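Local atomic coordinates of diaminopimelate decarboxylase (Helicobacter pylori, PDB entry 2QGH), a protein that catalyses the PLP-dependent decarboxylation of meso-diaminopimelate to L-lysine, the last step of bacterial lysine biosynthesis. Residues A[42-45]-A[46-50]; A[255-258]-A[259-262]; A[280-283]-A[284-288]. All coordinates share one frame; numbering follows the deposited sequence.

Interaction 1: A[42-45]-A[46-50]; sequences KIKQ and AFLNY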
loop_
_atom_site.group_PDB
_atom_site.type_symbol
_atom_site.label_atom_id
_atom_site.label_comp_id
_atom_site.label_asym_id
_atom_site.label_seq_id
_atom_site.Cartn_x
_atom_site.Cartn_y
_atom_site.Cartn_z
ATOM N N LYS A 42 -17.087 6.710 -19.712
ATOM C CA LYS A 42 -17.763 6.200 -18.539
ATOM C C LYS A 42 -17.619 7.152 -17.357
ATOM O O LYS A 42 -18.491 7.210 -16.492
ATOM C CB LYS A 42 -17.217 4.821 -18.188
ATOM C CG LYS A 42 -17.489 3.783 -19.265
ATOM C CD LYS A 42 -16.971 2.426 -18.845
ATOM C CE LYS A 42 -17.171 1.400 -19.931
ATOM N NZ LYS A 42 -16.756 0.053 -19.449
ATOM N N ILE A 43 -16.519 7.902 -17.326
ATOM C CA ILE A 43 -16.278 8.856 -16.247
ATOM C C ILE A 43 -17.180 10.070 -16.447
ATOM O O ILE A 43 -17.758 10.591 -15.494
ATOM C CB ILE A 43 -14.808 9.326 -16.225
ATOM C CG1 ILE A 43 -13.886 8.143 -15.928
ATOM C CG2 ILE A 43 -14.626 10.409 -15.182
ATOM C CD1 ILE A 43 -12.410 8.473 -15.962
ATOM N N LYS A 44 -17.290 10.503 -17.699
ATOM C CA LYS A 44 -18.113 11.645 -18.074
ATOM C C LYS A 44 -19.602 11.353 -17.904
ATOM O O LYS A 44 -20.380 12.239 -17.539
ATOM C CB LYS A 44 -17.822 12.027 -19.528
ATOM C CG LYS A 44 -18.794 13.020 -20.146
ATOM C CD LYS A 44 -18.411 13.310 -21.597
ATOM C CE LYS A 44 -19.530 14.018 -22.363
ATOM N NZ LYS A 44 -19.931 15.304 -21.727
ATOM N N GLN A 45 -19.997 10.111 -18.165
ATOM C CA GLN A 45 -21.398 9.720 -18.046
ATOM C C GLN A 45 -21.792 9.517 -16.583
ATOM O O GLN A 45 -22.881 9.913 -16.170
ATOM C CB GLN A 45 -21.655 8.444 -18.860
ATOM C CG GLN A 45 -23.118 8.001 -18.938
ATOM C CD GLN A 45 -24.042 9.069 -19.526
ATOM O OE1 GLN A 45 -24.816 9.719 -18.805
ATOM N NE2 GLN A 45 -23.961 9.257 -20.840
ATOM N N ALA A 46 -20.904 8.911 -15.799
ATOM C CA ALA A 46 -21.169 8.672 -14.382
ATOM C C ALA A 46 -21.296 10.001 -13.650
ATOM O O ALA A 46 -22.103 10.147 -12.732
ATOM C CB ALA A 46 -20.046 7.846 -13.766
ATOM N N PHE A 47 -20.487 10.973 -14.055
ATOM C CA PHE A 47 -20.538 12.283 -13.427
ATOM C C PHE A 47 -21.829 12.990 -13.819
ATOM O O PHE A 47 -22.504 13.577 -12.977
ATOM C CB PHE A 47 -19.351 13.145 -13.854
ATOM C CG PHE A 47 -19.421 14.543 -13.328
ATOM C CD1 PHE A 47 -19.192 14.801 -11.982
ATOM C CD2 PHE A 47 -19.783 15.596 -14.166
ATOM C CE1 PHE A 47 -19.325 16.087 -11.471
ATOM C CE2 PHE A 47 -19.920 16.889 -13.668
ATOM C CZ PHE A 47 -19.692 17.138 -12.315
ATOM N N LEU A 48 -22.156 12.934 -15.106
ATOM C CA LEU A 48 -23.372 13.554 -15.617
ATOM C C LEU A 48 -24.631 12.971 -14.975
ATOM O O LEU A 48 -25.658 13.631 -14.921
ATOM C CB LEU A 48 -23.440 13.394 -17.136
ATOM C CG LEU A 48 -23.104 14.626 -17.984
ATOM C CD1 LEU A 48 -22.050 15.479 -17.301
ATOM C CD2 LEU A 48 -22.649 14.175 -19.362
ATOM N N ASN A 49 -24.555 11.739 -14.488
ATOM C CA ASN A 49 -25.714 11.132 -13.847
ATOM C C ASN A 49 -25.951 11.748 -12.464
ATOM O O ASN A 49 -27.093 11.928 -12.050
ATOM C CB ASN A 49 -25.535 9.617 -13.736
ATOM C CG ASN A 49 -25.510 8.940 -15.094
ATOM O OD1 ASN A 49 -26.193 9.371 -16.024
ATOM N ND2 ASN A 49 -24.733 7.868 -15.211
ATOM N N TYR A 50 -24.872 12.069 -11.753
ATOM C CA TYR A 50 -24.987 12.689 -10.437
ATOM C C TYR A 50 -25.451 14.128 -10.612
ATOM O O TYR A 50 -26.240 14.642 -9.824
ATOM C CB TYR A 50 -23.634 12.684 -9.720
ATOM C CG TYR A 50 -23.407 11.497 -8.817
ATOM C CD1 TYR A 50 -23.820 11.519 -7.483
ATOM C CD2 TYR A 50 -22.791 10.342 -9.299
ATOM C CE1 TYR A 50 -23.622 10.419 -6.650
ATOM C CE2 TYR A 50 -22.588 9.242 -8.482
ATOM C CZ TYR A 50 -23.003 9.284 -7.161
ATOM O OH TYR A 50 -22.775 8.194 -6.354
#
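Ala-46 N donates to Lys-42 O at 3.0 Å, the first of four successive i to i+4 bonds that run the length of this helical stretch. Phe-47, Leu-48 and Asn-49 follow with bonds to Ile-43, Lys-44 and Gln-45; the last of these, Asn-49 N to Gln-45 O at 3.0 Å, is the most bent, with an N-H...O angle of 132°. The tight part of the contact lies against the backbone. Ala-46 CB sits 3.2 Å from Lys-42 O, and Phe-47 CB is 3.4 Å from Ile-43 O, so each carbonyl is covered by the methyl or methylene one turn later. With CG anti to the backbone N (chi1 175°), the Phe-47 ring swings off the helix into the interior, where it packs on Ile-61 of strand 59-64 and on Leu-77 of helix 71-79; Ile-43 meets Leu-76 and Leu-77 of the same helix. Tyr-50 also faces inward, touching Ile-61 and Ile-246.

The outer side is looser. Leu-48 lays its branches over Lys-44 O, with CD2 3.5 Å from that oxygen, while the aliphatic chain of Lys-44 runs past it at an angle. A bend at the last torsion of Lys-44 (chi4 58°) brings NZ to 3.8 Å from Leu-48 CD2, a contact of an ammonium group with a methyl rather than a polar bond. One residue further on, the side chains of Gln-45 and Asn-49 meet at an angle on the more exposed side of the helix. The whole is an amphipathic alpha-helix, 40-52, packed on the outside of the alpha/beta barrel beside its first strand, 59-64.

Interaction 2: A[255-258]-A[259-262]; sequences TIKL and YDYA
Lys-257 O receives Tyr-261 N at 3.0 Å, and Leu-258 O receives Ala-262 N at 2.8 Å in a nearly straight bond (N-H...O 172°). These two backbone bonds form the first turn of helix 258-268, for which Lys-257 holds the N-cap position.

A polar bridge is made by water. One molecule accepts from Lys-257 N at 2.9 Å and donates to Asp-260 OD1 at the same length, so the cap residue's amide reaches the carboxylate three residues on through a single water molecule. Asp-260 bends back toward the start of the helix because its CG lies anti to the carbonyl carbon (chi1 -59°). The Lys-257 side chain runs alongside it, pointing the same way, with CD 3.6 Å from Asp-260 OD1. The charged ends stay apart, Lys-257 NZ being 6.0 Å from Asp-260 OD1, so any attraction between them is probably modest.

The apolar contacts lie on the inward side. Leu-258 CD1 comes obliquely to the Tyr-261 ring, 3.8 Å from its CD2, the two side chains lying side by side. Ile-256 CG2 meets Tyr-261 CB at 4.2 Å, and both residues pack on Leu-213 and Ile-216 of helix 213-232.

The arrangement is an N-terminal helix cap, here opening the helix that leads into the last strand, 275-278, of the alpha/beta barrel.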
loop_
_atom_site.group_PDB
_atom_site.type_symbol
_atom_site.label_atom_id
_atom_site.label_comp_id
_atom_site.label_asym_id
_atom_site.label_seq_id
_atom_site.Cartn_x
_atom_site.Cartn_y
_atom_site.Cartn_z
ATOM N N THR A 255 -27.037 -2.364 -7.379
ATOM C CA THR A 255 -26.527 -1.077 -6.933
ATOM C C THR A 255 -27.616 -0.068 -6.573
ATOM O O THR A 255 -28.689 -0.054 -7.176
ATOM C CB THR A 255 -25.633 -0.447 -8.018
ATOM O OG1 THR A 255 -24.576 -1.351 -8.348
ATOM C CG2 THR A 255 -25.030 0.852 -7.522
ATOM N N ILE A 256 -27.323 0.777 -5.586
ATOM C CA ILE A 256 -28.249 1.819 -5.160
ATOM C C ILE A 256 -28.471 2.755 -6.342
ATOM O O ILE A 256 -27.532 3.400 -6.811
ATOM C CB ILE A 256 -27.664 2.652 -4.001
ATOM C CG1 ILE A 256 -27.559 1.797 -2.734
ATOM C CG2 ILE A 256 -28.528 3.883 -3.757
ATOM C CD1 ILE A 256 -26.928 2.523 -1.559
ATOM N N LYS A 257 -29.707 2.821 -6.831
ATOM C CA LYS A 257 -30.034 3.697 -7.955
ATOM C C LYS A 257 -29.957 5.164 -7.524
ATOM O O LYS A 257 -30.266 5.499 -6.381
ATOM C CB LYS A 257 -31.444 3.401 -8.466
ATOM C CG LYS A 257 -31.677 1.965 -8.886
ATOM C CD LYS A 257 -33.082 1.775 -9.432
ATOM C CE LYS A 257 -33.249 0.394 -10.047
ATOM N NZ LYS A 257 -32.276 0.151 -11.157
ATOM N N LEU A 258 -29.550 6.035 -8.440
ATOM C CA LEU A 258 -29.443 7.457 -8.134
ATOM C C LEU A 258 -30.814 8.091 -7.930
ATOM O O LEU A 258 -30.965 9.003 -7.116
ATOM C CB LEU A 258 -28.703 8.191 -9.256
ATOM C CG LEU A 258 -27.380 8.873 -8.894
ATOM C CD1 LEU A 258 -27.622 9.920 -7.832
ATOM C CD2 LEU A 258 -26.381 7.849 -8.392
ATOM N N TYR A 259 -31.808 7.613 -8.670
ATOM C CA TYR A 259 -33.165 8.142 -8.556
ATOM C C TYR A 259 -33.709 7.931 -7.146
ATOM O O TYR A 259 -34.339 8.818 -6.575
ATOM C CB TYR A 259 -34.088 7.480 -9.594
ATOM C CG TYR A 259 -35.557 7.830 -9.441
ATOM C CD1 TYR A 259 -36.382 7.104 -8.581
ATOM C CD2 TYR A 259 -36.118 8.902 -10.138
ATOM C CE1 TYR A 259 -37.729 7.437 -8.416
ATOM C CE2 TYR A 259 -37.460 9.244 -9.981
ATOM C CZ TYR A 259 -38.260 8.507 -9.116
ATOM O OH TYR A 259 -39.582 8.842 -8.940
ATOM N N ASP A 260 -33.457 6.754 -6.589
ATOM C CA ASP A 260 -33.912 6.433 -5.245
ATOM C C ASP A 260 -33.076 7.190 -4.214
ATOM O O ASP A 260 -33.598 7.664 -3.204
ATOM C CB ASP A 260 -33.808 4.921 -5.020
ATOM C CG ASP A 260 -34.643 4.129 -6.016
ATOM O OD1 ASP A 260 -34.355 2.932 -6.240
ATOM O OD2 ASP A 260 -35.601 4.707 -6.577
ATOM N N TYR A 261 -31.776 7.303 -4.481
ATOM C CA TYR A 261 -30.844 8.008 -3.599
ATOM C C TYR A 261 -31.282 9.461 -3.439
ATOM O O TYR A 261 -31.443 9.963 -2.317
ATOM C CB TYR A 261 -29.440 7.962 -4.207
ATOM C CG TYR A 261 -28.346 8.718 -3.464
ATOM C CD1 TYR A 261 -27.884 8.288 -2.218
ATOM C CD2 TYR A 261 -27.690 9.795 -4.071
ATOM C CE1 TYR A 261 -26.784 8.902 -1.604
ATOM C CE2 TYR A 261 -26.596 10.412 -3.472
ATOM C CZ TYR A 261 -26.140 9.958 -2.240
ATOM O OH TYR A 261 -25.009 10.532 -1.686
ATOM N N ALA A 262 -31.468 10.126 -4.576
ATOM C CA ALA A 262 -31.874 11.523 -4.599
ATOM C C ALA A 262 -33.260 11.691 -3.980
ATOM O O ALA A 262 -33.477 12.597 -3.172
ATOM C CB ALA A 262 -31.870 12.045 -6.037
HETATM O O HOH W 1 -31.846 1.929 -5.162
#

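Interaction 3: A[280-283]-A[284-288]; sequences PGRS and IVAES. With PLP (pyridoxal-5'-phosphate), chain B; LYS (lysine), chain C.
Arg-282 O takes Ala-286 N in the carbonyl plane at 2.8 Å, a nearly straight bond (N-H...O 163°) in a short helical turn that also holds the cofactor. Gly-281, at the N-cap, offers its O to Ile-284 N at 3.0 Å, the donor standing well above the carbonyl plane. Val-285 N is shared weakly between Gly-281 O and Arg-282 O.

The amides at the start of this turn serve the phosphate of pyridoxal-5'-phosphate. Gly-281 N binds O2P and Arg-282 N binds O1P, each at 2.7 Å, and the helix's amino end probably adds to the stabilisation of the charge. The phosphate thus lies close against the Gly-281 backbone.

The Arg-282 chain leaves the backbone extended (chi1 -162°) and turns at chi3, so that its guanidinium meets the bound lysine carboxylate edge-on: NH2 gives OXT a 2.7 Å bond, NH1 a weak one at 3.1 Å. NH2 is also hydrogen-bonded to Ser-208, NH1 to Tyr-250. Ser-283 OG is hydrogen-bonded to the hydroxyl of Tyr-50. Behind the polar groups, Pro-280 CB packs on Ile-284 CG1 at 3.8 Å.

Such a glycine-led turn after strand 275-278 forms part of the phosphate-binding site at the carboxyl end of the barrel, as in the alanine racemase-like fold of PLP enzymes.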
loop_
_atom_site.group_PDB
_atom_site.type_symbol
_atom_site.label_atom_id
_atom_site.label_comp_id
_atom_site.label_asym_id
_atom_site.label_seq_id
_atom_site.Cartn_x
_atom_site.Cartn_y
_atom_site.Cartn_z
ATOM N N PRO A 280 -19.161 11.929 -4.369
ATOM C CA PRO A 280 -18.942 10.615 -4.976
ATOM C C PRO A 280 -17.503 10.412 -5.449
ATOM O O PRO A 280 -16.882 11.318 -6.012
ATOM C CB PRO A 280 -19.930 10.611 -6.134
ATOM C CG PRO A 280 -19.874 12.027 -6.593
ATOM C CD PRO A 280 -19.940 12.792 -5.275
ATOM N N GLY A 281 -16.979 9.217 -5.213
ATOM C CA GLY A 281 -15.627 8.900 -5.633
ATOM C C GLY A 281 -15.613 7.636 -6.476
ATOM O O GLY A 281 -15.467 7.691 -7.698
ATOM N N ARG A 282 -15.782 6.500 -5.811
ATOM C CA ARG A 282 -15.793 5.190 -6.449
ATOM C C ARG A 282 -16.774 5.111 -7.618
ATOM O O ARG A 282 -16.390 4.765 -8.740
ATOM C CB ARG A 282 -16.153 4.124 -5.412
ATOM C CG ARG A 282 -15.795 2.702 -5.804
ATOM C CD ARG A 282 -16.490 1.708 -4.880
ATOM N NE ARG A 282 -16.134 1.901 -3.479
ATOM C CZ ARG A 282 -14.977 1.530 -2.939
ATOM N NH1 ARG A 282 -14.046 0.930 -3.678
ATOM N NH2 ARG A 282 -14.741 1.777 -1.659
ATOM N N SER A 283 -18.039 5.427 -7.350
ATOM C CA SER A 283 -19.087 5.379 -8.372
ATOM C C SER A 283 -18.841 6.285 -9.584
ATOM O O SER A 283 -19.565 6.217 -10.573
ATOM C CB SER A 283 -20.450 5.705 -7.747
ATOM O OG SER A 283 -20.419 6.920 -7.022
ATOM N N ILE A 284 -17.821 7.133 -9.512
ATOM C CA ILE A 284 -17.518 8.009 -10.634
ATOM C C ILE A 284 -16.450 7.388 -11.535
ATOM O O ILE A 284 -16.558 7.444 -12.759
ATOM C CB ILE A 284 -16.978 9.388 -10.171
ATOM C CG1 ILE A 284 -18.036 10.142 -9.355
ATOM C CG2 ILE A 284 -16.538 10.210 -11.391
ATOM C CD1 ILE A 284 -19.229 10.638 -10.158
ATOM N N VAL A 285 -15.432 6.786 -10.925
ATOM C CA VAL A 285 -14.321 6.231 -11.689
ATOM C C VAL A 285 -14.088 4.726 -11.690
ATOM O O VAL A 285 -13.408 4.217 -12.579
ATOM C CB VAL A 285 -12.980 6.888 -11.258
ATOM C CG1 VAL A 285 -12.987 8.357 -11.586
ATOM C CG2 VAL A 285 -12.757 6.686 -9.763
ATOM N N ALA A 286 -14.622 4.010 -10.711
ATOM C CA ALA A 286 -14.398 2.572 -10.651
ATOM C C ALA A 286 -14.453 1.862 -12.013
ATOM O O ALA A 286 -13.421 1.440 -12.546
ATOM C CB ALA A 286 -15.385 1.928 -9.690
ATOM N N GLU A 287 -15.652 1.749 -12.577
ATOM C CA GLU A 287 -15.860 1.054 -13.839
ATOM C C GLU A 287 -14.997 1.477 -15.034
ATOM O O GLU A 287 -14.597 0.627 -15.833
ATOM C CB GLU A 287 -17.347 1.118 -14.225
ATOM C CG GLU A 287 -17.656 0.555 -15.617
ATOM C CD GLU A 287 -19.144 0.602 -15.983
ATOM O OE1 GLU A 287 -19.780 1.661 -15.777
ATOM O OE2 GLU A 287 -19.670 -0.417 -16.493
ATOM N N SER A 288 -14.699 2.768 -15.157
ATOM C CA SER A 288 -13.913 3.262 -16.293
ATOM C C SER A 288 -12.471 2.774 -16.353
ATOM O O SER A 288 -11.824 2.858 -17.397
ATOM C CB SER A 288 -13.895 4.797 -16.305
ATOM O OG SER A 288 -12.889 5.314 -15.445
HETATM N N1 PLP B . -16.220 11.927 1.091
HETATM C C2 PLP B . -15.495 11.603 2.257
HETATM C C2A PLP B . -15.400 12.564 3.376
HETATM C C3 PLP B . -14.826 10.315 2.308
HETATM O O3 PLP B . -14.087 9.951 3.417
HETATM C C4 PLP B . -14.914 9.426 1.237
HETATM C C4A PLP B . -14.419 8.051 1.518
HETATM C C5 PLP B . -15.626 9.764 0.077
HETATM C C6 PLP B . -16.319 11.033 0.016
HETATM C C5A PLP B . -15.600 9.041 -1.201
HETATM O O4P PLP B . -16.487 7.950 -1.126
HETATM P P PLP B . -16.658 7.022 -2.246
HETATM O O1P PLP B . -15.435 6.683 -3.152
HETATM O O2P PLP B . -17.807 7.708 -3.109
HETATM O O3P PLP B . -17.133 5.664 -1.599
HETATM N N LYS C . -9.639 2.834 -0.063
HETATM C CA LYS C . -10.977 2.198 0.153
HETATM C C LYS C . -11.243 1.142 -0.919
HETATM O O LYS C . -10.278 0.793 -1.629
HETATM C CB LYS C . -12.076 3.275 0.132
HETATM C CG LYS C . -11.974 4.259 1.288
HETATM C CD LYS C . -12.811 5.506 1.072
HETATM C CE LYS C . -12.677 6.436 2.276
HETATM N NZ LYS C . -13.323 7.782 2.108
HETATM O OXT LYS C . -12.398 0.676 -1.040
#

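In the fold
Interaction 3 is the buried one, about 8 Å from the centre of the chain between centres, and it alone of the three touches cofactor and lysine; interaction 1 is a partly buried helix face and interaction 2 a partly buried helix start, each with a solvent side. Interaction 1 joins the other two through Tyr-50, whose hydroxyl makes the polar contact with interaction 3 and whose CZ packs on Leu-258 CD2 of interaction 2 at 3.9 Å. Interactions 2 and 3 do not touch. The chemistry follows position, with lysines and amides at the outer edge of 42-50, a water-bridged cap in 255-262, and ligand-directed amides and a guanidinium in 280-288.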